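Local coordinates for protein superoxide dismutase [Cu-Zn] (Bacteroidetes bacterium GWA2_30_7, PDB 7B4O) that probably catalyses the dismutation of superoxide to oxygen and hydrogen peroxide, as a copper-zinc enzyme of bacterial origin, at residues 27-31 with 32-36. Residues are numbered along the deposited sequence; the frame is centred on the assembly and turned at random.
Sequences FTKSD and DGVKV
Phe-27 lies side by side with Val-36, its ring atom CD2 3.9 Å from Val-36 CG2, while Val-34 CG1 sits at the ring edge, near its plane, and packs on Phe-27 CB. With CG anti to the carbonyl carbon and beside the backbone N (chi1 -55°), the Phe-27 ring is laid alongside Val-36. These three side chains share one face of the sheet, and both Phe-27 and Val-34 touch Ile-110. Between the strands, Thr-28 and Lys-35 form a hydrogen-bonded pair: Thr-28 N gives to Lys-35 O at 2.9 Å, and Lys-35 N returns a bond to Thr-28 O. A water bridges Thr-28 OG1 and Lys-35 O. At the turn, Lys-29 folds back, bent at chi2 (72°) and chi4, with CD beside Val-34 CG2. Its NZ thereby reaches Gly-33 O from above the carbonyl plane at 3.0 Å and also bonds Ser-30 O, nearly end-on. Ser-30 N meets Gly-33 O from the opposite face at 2.8 Å, giving that oxygen two donors. Across the turn, Ser-30 OG donates a very short bond, 2.5 Å, to Asp-32 OD1. The same carboxylate oxygen has Asp-31 OD1 only 3.2 Å away, the two carboxylate planes perpendicular, a like-charge approach that is probably unfavourable. With an alanine at Asp-32, the Ser-30 hydroxyl is likely to lose this acceptor and become freer to turn. Gly-33 has phi 147°, where a side chain would collide with the carbonyl oxygen of Asp-32. The whole is a beta hairpin closed by a type I turn from Ser-30 to Gly-33, joining neighbouring antiparallel strands of the superoxide dismutase beta barrel.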
loop_
_atom_site.group_PDB
_atom_site.type_symbol
_atom_site.label_atom_id
_atom_site.label_comp_id
_atom_site.label_asym_id
_atom_site.label_seq_id
_atom_site.Cartn_x
_atom_site.Cartn_y
_atom_site.Cartn_z
ATOM N N PHE A 27 -8.760 -5.028 -7.827
ATOM C CA PHE A 27 -9.908 -5.738 -7.234
ATOM C C PHE A 27 -11.121 -4.859 -7.499
ATOM O O PHE A 27 -11.117 -3.725 -7.017
ATOM C CB PHE A 27 -9.685 -5.949 -5.737
ATOM C CG PHE A 27 -8.403 -6.652 -5.376
ATOM C CD1 PHE A 27 -7.222 -5.948 -5.200
ATOM C CD2 PHE A 27 -8.392 -8.020 -5.160
ATOM C CE1 PHE A 27 -6.052 -6.611 -4.865
ATOM C CE2 PHE A 27 -7.230 -8.673 -4.789
ATOM C CZ PHE A 27 -6.061 -7.971 -4.634
ATOM N N THR A 28 -12.116 -5.361 -8.224
ATOM C CA THR A 28 -13.305 -4.556 -8.593
ATOM C C THR A 28 -14.559 -5.315 -8.152
ATOM O O THR A 28 -14.689 -6.495 -8.517
ATOM C CB THR A 28 -13.284 -4.224 -10.088
ATOM O OG1 THR A 28 -12.021 -3.616 -10.380
ATOM C CG2 THR A 28 -14.408 -3.293 -10.483
ATOM N N LYS A 29 -15.433 -4.653 -7.394
ATOM C CA LYS A 29 -16.735 -5.240 -7.011
ATOM C C LYS A 29 -17.477 -5.570 -8.305
ATOM O O LYS A 29 -17.510 -4.710 -9.189
ATOM C CB LYS A 29 -17.527 -4.291 -6.107
ATOM C CG LYS A 29 -18.692 -4.938 -5.368
ATOM C CD LYS A 29 -18.264 -5.870 -4.251
ATOM C CE LYS A 29 -19.385 -6.750 -3.738
ATOM N NZ LYS A 29 -19.735 -7.825 -4.698
ATOM N N SER A 30 -17.999 -6.795 -8.413
ATOM C CA SER A 30 -18.892 -7.256 -9.508
ATOM C C SER A 30 -20.178 -7.796 -8.884
ATOM O O SER A 30 -20.222 -7.946 -7.645
ATOM C CB SER A 30 -18.216 -8.284 -10.377
ATOM O OG SER A 30 -18.009 -9.489 -9.657
ATOM N N ASP A 31 -21.178 -8.091 -9.718
ATOM C CA ASP A 31 -22.475 -8.675 -9.278
ATOM C C ASP A 31 -22.202 -9.973 -8.511
ATOM O O ASP A 31 -22.875 -10.210 -7.497
ATOM C CB ASP A 31 -23.444 -8.911 -10.439
ATOM C CG ASP A 31 -22.827 -9.439 -11.725
ATOM O OD1 ASP A 31 -21.793 -10.138 -11.656
ATOM O OD2 ASP A 31 -23.393 -9.138 -12.789
ATOM N N ASP A 32 -21.237 -10.765 -8.981
ATOM C CA ASP A 32 -20.982 -12.164 -8.544
ATOM C C ASP A 32 -19.848 -12.235 -7.511
ATOM O O ASP A 32 -19.528 -13.364 -7.098
ATOM C CB ASP A 32 -20.717 -13.093 -9.733
ATOM C CG ASP A 32 -19.720 -12.597 -10.768
ATOM O OD1 ASP A 32 -19.166 -11.500 -10.573
ATOM O OD2 ASP A 32 -19.515 -13.318 -11.768
ATOM N N GLY A 33 -19.254 -11.106 -7.110
ATOM C CA GLY A 33 -18.178 -11.081 -6.097
ATOM C C GLY A 33 -17.178 -9.972 -6.361
ATOM O O GLY A 33 -17.594 -8.842 -6.611
ATOM N N VAL A 34 -15.890 -10.288 -6.304
ATOM C CA VAL A 34 -14.800 -9.311 -6.586
ATOM C C VAL A 34 -13.944 -9.863 -7.726
ATOM O O VAL A 34 -13.423 -10.976 -7.604
ATOM C CB VAL A 34 -13.972 -8.982 -5.332
ATOM C CG1 VAL A 34 -12.701 -8.203 -5.680
ATOM C CG2 VAL A 34 -14.817 -8.235 -4.315
ATOM N N LYS A 35 -13.839 -9.099 -8.805
ATOM C CA LYS A 35 -12.980 -9.451 -9.952
ATOM C C LYS A 35 -11.535 -9.094 -9.602
ATOM O O LYS A 35 -11.234 -7.895 -9.371
ATOM C CB LYS A 35 -13.436 -8.730 -11.222
ATOM C CG LYS A 35 -12.635 -9.087 -12.465
ATOM C CD LYS A 35 -13.072 -8.286 -13.662
ATOM C CE LYS A 35 -12.322 -8.627 -14.923
ATOM N NZ LYS A 35 -12.912 -7.929 -16.086
ATOM N N VAL A 36 -10.685 -10.106 -9.578
ATOM C CA VAL A 36 -9.220 -9.955 -9.354
ATOM C C VAL A 36 -8.563 -9.964 -10.725
ATOM O O VAL A 36 -8.799 -10.917 -11.477
ATOM C CB VAL A 36 -8.671 -11.081 -8.464
ATOM C CG1 VAL A 36 -7.182 -10.923 -8.210
ATOM C CG2 VAL A 36 -9.458 -11.149 -7.163
HETATM O O HOH W 1 -10.400 -5.809 -11.152
#